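Local coordinates for flavodoxin (Streptococcus pneumoniae serotype 4, PDB 5LJL), which binds FMN and probably serves as a low-potential electron donor to a number of redox enzymes, at residues A3-T16 against D46-Y60. Residues are numbered along the deposited sequence; the frame is centred on the assembly and turned at random.
Sequences ALAKIVFASMTGNT and DFLEADIAIVATYTY. With PO4 (phosphate ion), chain B.
Lys6 and Ala53 are bridged partners in the parallel pairing of strands 4-9 and 52-56, neighbours in the 2-1-3-4-5 sheet of the flavodoxin fold. The bonds alternate across the strands: Lys6 N gives to Ile52 O, and Lys6 O receives Ile54 N at 3.0 Å. With CG anti to the carbonyl carbon (chi1 -75°), the Lys6 side chain runs across segment 46-50. Its CB lies in the plane of the Phe47 ring, at the edge, while Ala53 CB sits over one face; CG and CD pass Ala50 CB, and CE reaches Asp46 O at 3.2 Å. A bend at chi4 (-60°) turns NZ to a water that also donates to Asp46 OD1; Asp35 gives NZ its salt bridge. At the strands' C-terminal ends, Ser11 to Thr16 wrap a phosphate, probably from the crystallisation liquor, at the place where flavodoxins hold the FMN phosphate. Four backbone N-H groups grip it: Met12 N and Thr13 N to O4, Asn15 N to O2 and Thr16 N to O1 (2.8 Å). Tyr58 borders the loop, its OH bonded to Glu68, and Met12 CB stands over one face of its ring, 4.2 Å from the centroid.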
# COMPACT_ATOMS: atom_id res chain seq x y z
N ALA A 3 -9.63 9.38 -11.30
CA ALA A 3 -8.40 9.88 -10.65
C ALA A 3 -7.29 8.87 -11.06
O ALA A 3 -7.61 7.86 -11.70
CB ALA A 3 -8.60 9.92 -9.13
N LEU A 4 -6.04 9.12 -10.66
CA LEU A 4 -4.90 8.21 -10.88
C LEU A 4 -4.39 7.65 -9.51
O LEU A 4 -4.09 8.45 -8.63
CB LEU A 4 -3.78 8.97 -11.56
CG LEU A 4 -2.46 8.15 -11.73
CD1 LEU A 4 -2.78 6.87 -12.42
CD2 LEU A 4 -1.36 8.96 -12.42
N ALA A 5 -4.44 6.33 -9.32
CA ALA A 5 -3.90 5.66 -8.12
C ALA A 5 -2.62 4.90 -8.55
O ALA A 5 -2.62 4.22 -9.58
CB ALA A 5 -4.90 4.71 -7.57
N LYS A 6 -1.52 5.03 -7.76
CA LYS A 6 -0.25 4.25 -7.96
C LYS A 6 -0.13 3.33 -6.75
O LYS A 6 -0.15 3.82 -5.61
CB LYS A 6 0.92 5.17 -8.14
CG LYS A 6 0.99 5.84 -9.52
CD LYS A 6 2.17 6.79 -9.60
CE LYS A 6 2.44 7.45 -10.96
NZ LYS A 6 2.71 6.45 -11.98
N ILE A 7 -0.16 2.03 -7.00
CA ILE A 7 0.01 1.01 -5.97
C ILE A 7 1.40 0.40 -6.12
O ILE A 7 1.76 -0.09 -7.24
CB ILE A 7 -1.10 -0.09 -6.10
CG1 ILE A 7 -2.50 0.50 -5.98
CG2 ILE A 7 -0.89 -1.26 -5.12
CD1 ILE A 7 -3.62 -0.50 -6.28
N VAL A 8 2.20 0.44 -5.05
CA VAL A 8 3.56 -0.13 -5.08
C VAL A 8 3.59 -1.26 -4.10
O VAL A 8 3.21 -1.07 -2.93
CB VAL A 8 4.61 0.95 -4.78
CG1 VAL A 8 6.02 0.34 -4.82
CG2 VAL A 8 4.45 2.10 -5.76
N PHE A 9 4.05 -2.42 -4.54
CA PHE A 9 4.04 -3.61 -3.70
C PHE A 9 5.42 -4.27 -3.55
O PHE A 9 6.32 -4.10 -4.41
CB PHE A 9 3.00 -4.66 -4.14
CG PHE A 9 3.34 -5.38 -5.42
CD1 PHE A 9 4.18 -6.48 -5.41
CD2 PHE A 9 2.82 -4.92 -6.63
CE1 PHE A 9 4.47 -7.14 -6.61
CE2 PHE A 9 3.11 -5.55 -7.83
CZ PHE A 9 3.95 -6.65 -7.80
N ALA A 10 5.59 -4.99 -2.46
CA ALA A 10 6.67 -5.94 -2.27
C ALA A 10 6.00 -7.27 -1.88
O ALA A 10 5.09 -7.26 -1.03
CB ALA A 10 7.61 -5.47 -1.19
N SER A 11 6.50 -8.38 -2.38
CA SER A 11 5.89 -9.67 -2.15
C SER A 11 6.93 -10.77 -2.31
O SER A 11 7.61 -10.80 -3.35
CB SER A 11 4.73 -9.90 -3.14
OG SER A 11 4.01 -11.09 -2.80
N MET A 12 7.08 -11.61 -1.31
CA MET A 12 8.03 -12.77 -1.38
C MET A 12 7.31 -14.04 -1.81
O MET A 12 7.80 -14.75 -2.72
CB MET A 12 8.75 -12.99 0.00
CG MET A 12 9.99 -13.86 -0.05
SD MET A 12 10.76 -13.74 1.60
CE MET A 12 11.97 -12.48 1.15
N THR A 13 6.20 -14.38 -1.14
CA THR A 13 5.46 -15.61 -1.39
C THR A 13 4.04 -15.35 -2.00
O THR A 13 3.18 -16.22 -2.01
CB THR A 13 5.40 -16.58 -0.16
OG1 THR A 13 4.91 -15.89 1.00
CG2 THR A 13 6.73 -17.14 0.17
N GLY A 14 3.88 -14.19 -2.66
CA GLY A 14 2.68 -13.90 -3.47
C GLY A 14 1.47 -13.31 -2.79
O GLY A 14 0.56 -12.80 -3.47
N ASN A 15 1.40 -13.39 -1.47
CA ASN A 15 0.18 -12.96 -0.80
C ASN A 15 -0.05 -11.49 -0.95
O ASN A 15 -1.20 -11.01 -1.17
CB ASN A 15 0.17 -13.33 0.67
CG ASN A 15 0.15 -14.83 0.89
OD1 ASN A 15 -0.48 -15.56 0.13
ND2 ASN A 15 0.84 -15.28 1.87
N THR A 16 1.01 -10.72 -0.75
CA THR A 16 0.91 -9.29 -0.81
C THR A 16 0.66 -8.80 -2.20
O THR A 16 -0.09 -7.85 -2.38
CB THR A 16 2.13 -8.58 -0.12
OG1 THR A 16 2.21 -9.04 1.24
CG2 THR A 16 1.96 -7.08 -0.14
N ASP A 46 7.51 8.92 -8.20
CA ASP A 46 6.40 8.76 -9.12
C ASP A 46 5.08 9.10 -8.44
O ASP A 46 4.13 9.50 -9.11
CB ASP A 46 6.29 7.39 -9.75
CG ASP A 46 7.54 6.94 -10.48
OD1 ASP A 46 7.56 5.73 -10.76
OD2 ASP A 46 8.44 7.77 -10.77
N PHE A 47 5.03 8.96 -7.12
CA PHE A 47 3.83 9.39 -6.34
C PHE A 47 3.41 10.85 -6.55
O PHE A 47 2.19 11.17 -6.39
CB PHE A 47 4.02 9.09 -4.85
CG PHE A 47 3.88 7.59 -4.46
CD1 PHE A 47 3.03 6.71 -5.13
CD2 PHE A 47 4.54 7.12 -3.30
CE1 PHE A 47 2.91 5.38 -4.71
CE2 PHE A 47 4.38 5.76 -2.86
CZ PHE A 47 3.55 4.93 -3.59
N LEU A 48 4.38 11.73 -6.84
CA LEU A 48 4.00 13.15 -7.15
C LEU A 48 2.98 13.28 -8.24
O LEU A 48 2.23 14.26 -8.25
CB LEU A 48 5.21 14.01 -7.45
CG LEU A 48 6.17 14.18 -6.24
CD1 LEU A 48 7.58 14.65 -6.61
CD2 LEU A 48 5.52 15.02 -5.15
N GLU A 49 3.00 12.35 -9.20
CA GLU A 49 2.08 12.35 -10.32
C GLU A 49 0.69 11.83 -10.02
O GLU A 49 -0.23 12.03 -10.82
CB GLU A 49 2.68 11.58 -11.49
CG GLU A 49 3.95 12.25 -12.02
CD GLU A 49 4.85 11.34 -12.83
OE1 GLU A 49 5.16 10.22 -12.35
OE2 GLU A 49 5.31 11.78 -13.94
N ALA A 50 0.48 11.13 -8.91
CA ALA A 50 -0.80 10.49 -8.66
C ALA A 50 -1.68 11.26 -7.69
O ALA A 50 -1.22 12.09 -6.92
CB ALA A 50 -0.55 9.13 -8.10
N ASP A 51 -2.95 10.93 -7.68
CA ASP A 51 -3.88 11.47 -6.67
C ASP A 51 -3.90 10.59 -5.45
O ASP A 51 -4.11 11.09 -4.31
CB ASP A 51 -5.26 11.54 -7.27
CG ASP A 51 -5.29 12.40 -8.54
OD1 ASP A 51 -5.58 11.85 -9.64
OD2 ASP A 51 -5.01 13.60 -8.43
N ILE A 52 -3.73 9.28 -5.65
CA ILE A 52 -3.73 8.31 -4.52
C ILE A 52 -2.45 7.54 -4.59
O ILE A 52 -2.04 7.11 -5.66
CB ILE A 52 -4.91 7.33 -4.59
CG1 ILE A 52 -6.24 8.06 -4.28
CG2 ILE A 52 -4.72 6.11 -3.66
CD1 ILE A 52 -7.43 7.29 -4.79
N ALA A 53 -1.78 7.44 -3.46
CA ALA A 53 -0.54 6.61 -3.26
C ALA A 53 -0.80 5.46 -2.29
O ALA A 53 -1.19 5.75 -1.15
CB ALA A 53 0.58 7.48 -2.70
N ILE A 54 -0.54 4.22 -2.70
CA ILE A 54 -0.76 3.02 -1.88
C ILE A 54 0.53 2.18 -1.86
O ILE A 54 1.14 1.93 -2.95
CB ILE A 54 -1.95 2.20 -2.37
CG1 ILE A 54 -3.27 3.00 -2.29
CG2 ILE A 54 -2.06 0.87 -1.65
CD1 ILE A 54 -4.36 2.47 -3.13
N VAL A 55 0.90 1.73 -0.66
CA VAL A 55 1.94 0.72 -0.48
C VAL A 55 1.28 -0.53 0.05
O VAL A 55 0.49 -0.46 1.00
CB VAL A 55 3.08 1.17 0.45
CG1 VAL A 55 3.94 0.01 0.90
CG2 VAL A 55 3.87 2.29 -0.24
N ALA A 56 1.63 -1.64 -0.60
CA ALA A 56 1.26 -2.97 -0.12
C ALA A 56 2.55 -3.70 0.22
O ALA A 56 3.38 -3.93 -0.67
CB ALA A 56 0.48 -3.70 -1.24
N THR A 57 2.77 -4.08 1.46
CA THR A 57 4.05 -4.70 1.86
C THR A 57 3.90 -5.87 2.80
O THR A 57 3.07 -5.86 3.69
CB THR A 57 4.99 -3.61 2.45
OG1 THR A 57 6.31 -4.15 2.63
CG2 THR A 57 4.44 -3.01 3.74
N TYR A 58 4.77 -6.86 2.65
CA TYR A 58 4.99 -7.91 3.67
C TYR A 58 6.02 -7.31 4.70
O TYR A 58 6.52 -6.21 4.52
CB TYR A 58 5.47 -9.22 3.05
CG TYR A 58 6.88 -9.23 2.45
CD1 TYR A 58 7.09 -8.78 1.19
CD2 TYR A 58 7.98 -9.70 3.16
CE1 TYR A 58 8.36 -8.88 0.58
CE2 TYR A 58 9.27 -9.74 2.61
CZ TYR A 58 9.47 -9.33 1.32
OH TYR A 58 10.73 -9.36 0.75
N THR A 59 6.26 -8.05 5.75
CA THR A 59 7.20 -7.68 6.81
C THR A 59 8.26 -8.82 6.90
O THR A 59 7.91 -9.99 6.84
CB THR A 59 6.45 -7.58 8.13
OG1 THR A 59 5.41 -6.60 8.04
CG2 THR A 59 7.34 -7.29 9.27
N TYR A 60 9.53 -8.45 7.06
CA TYR A 60 10.61 -9.40 6.95
C TYR A 60 11.25 -9.61 8.33
O TYR A 60 11.61 -8.65 8.99
CB TYR A 60 11.60 -8.87 5.92
CG TYR A 60 12.73 -9.80 5.48
CD1 TYR A 60 12.58 -11.19 5.45
CD2 TYR A 60 13.97 -9.26 5.07
CE1 TYR A 60 13.64 -12.02 5.04
CE2 TYR A 60 15.02 -10.08 4.63
CZ TYR A 60 14.86 -11.46 4.63
OH TYR A 60 15.90 -12.25 4.19
P PO4 B . 4.03 -12.28 0.89
O1 PO4 B . 3.72 -11.32 -0.20
O2 PO4 B . 3.48 -13.66 0.58
O3 PO4 B . 3.45 -11.80 2.17
O4 PO4 B . 5.46 -12.40 1.04
O HOH W 1 4.92 4.68 -11.02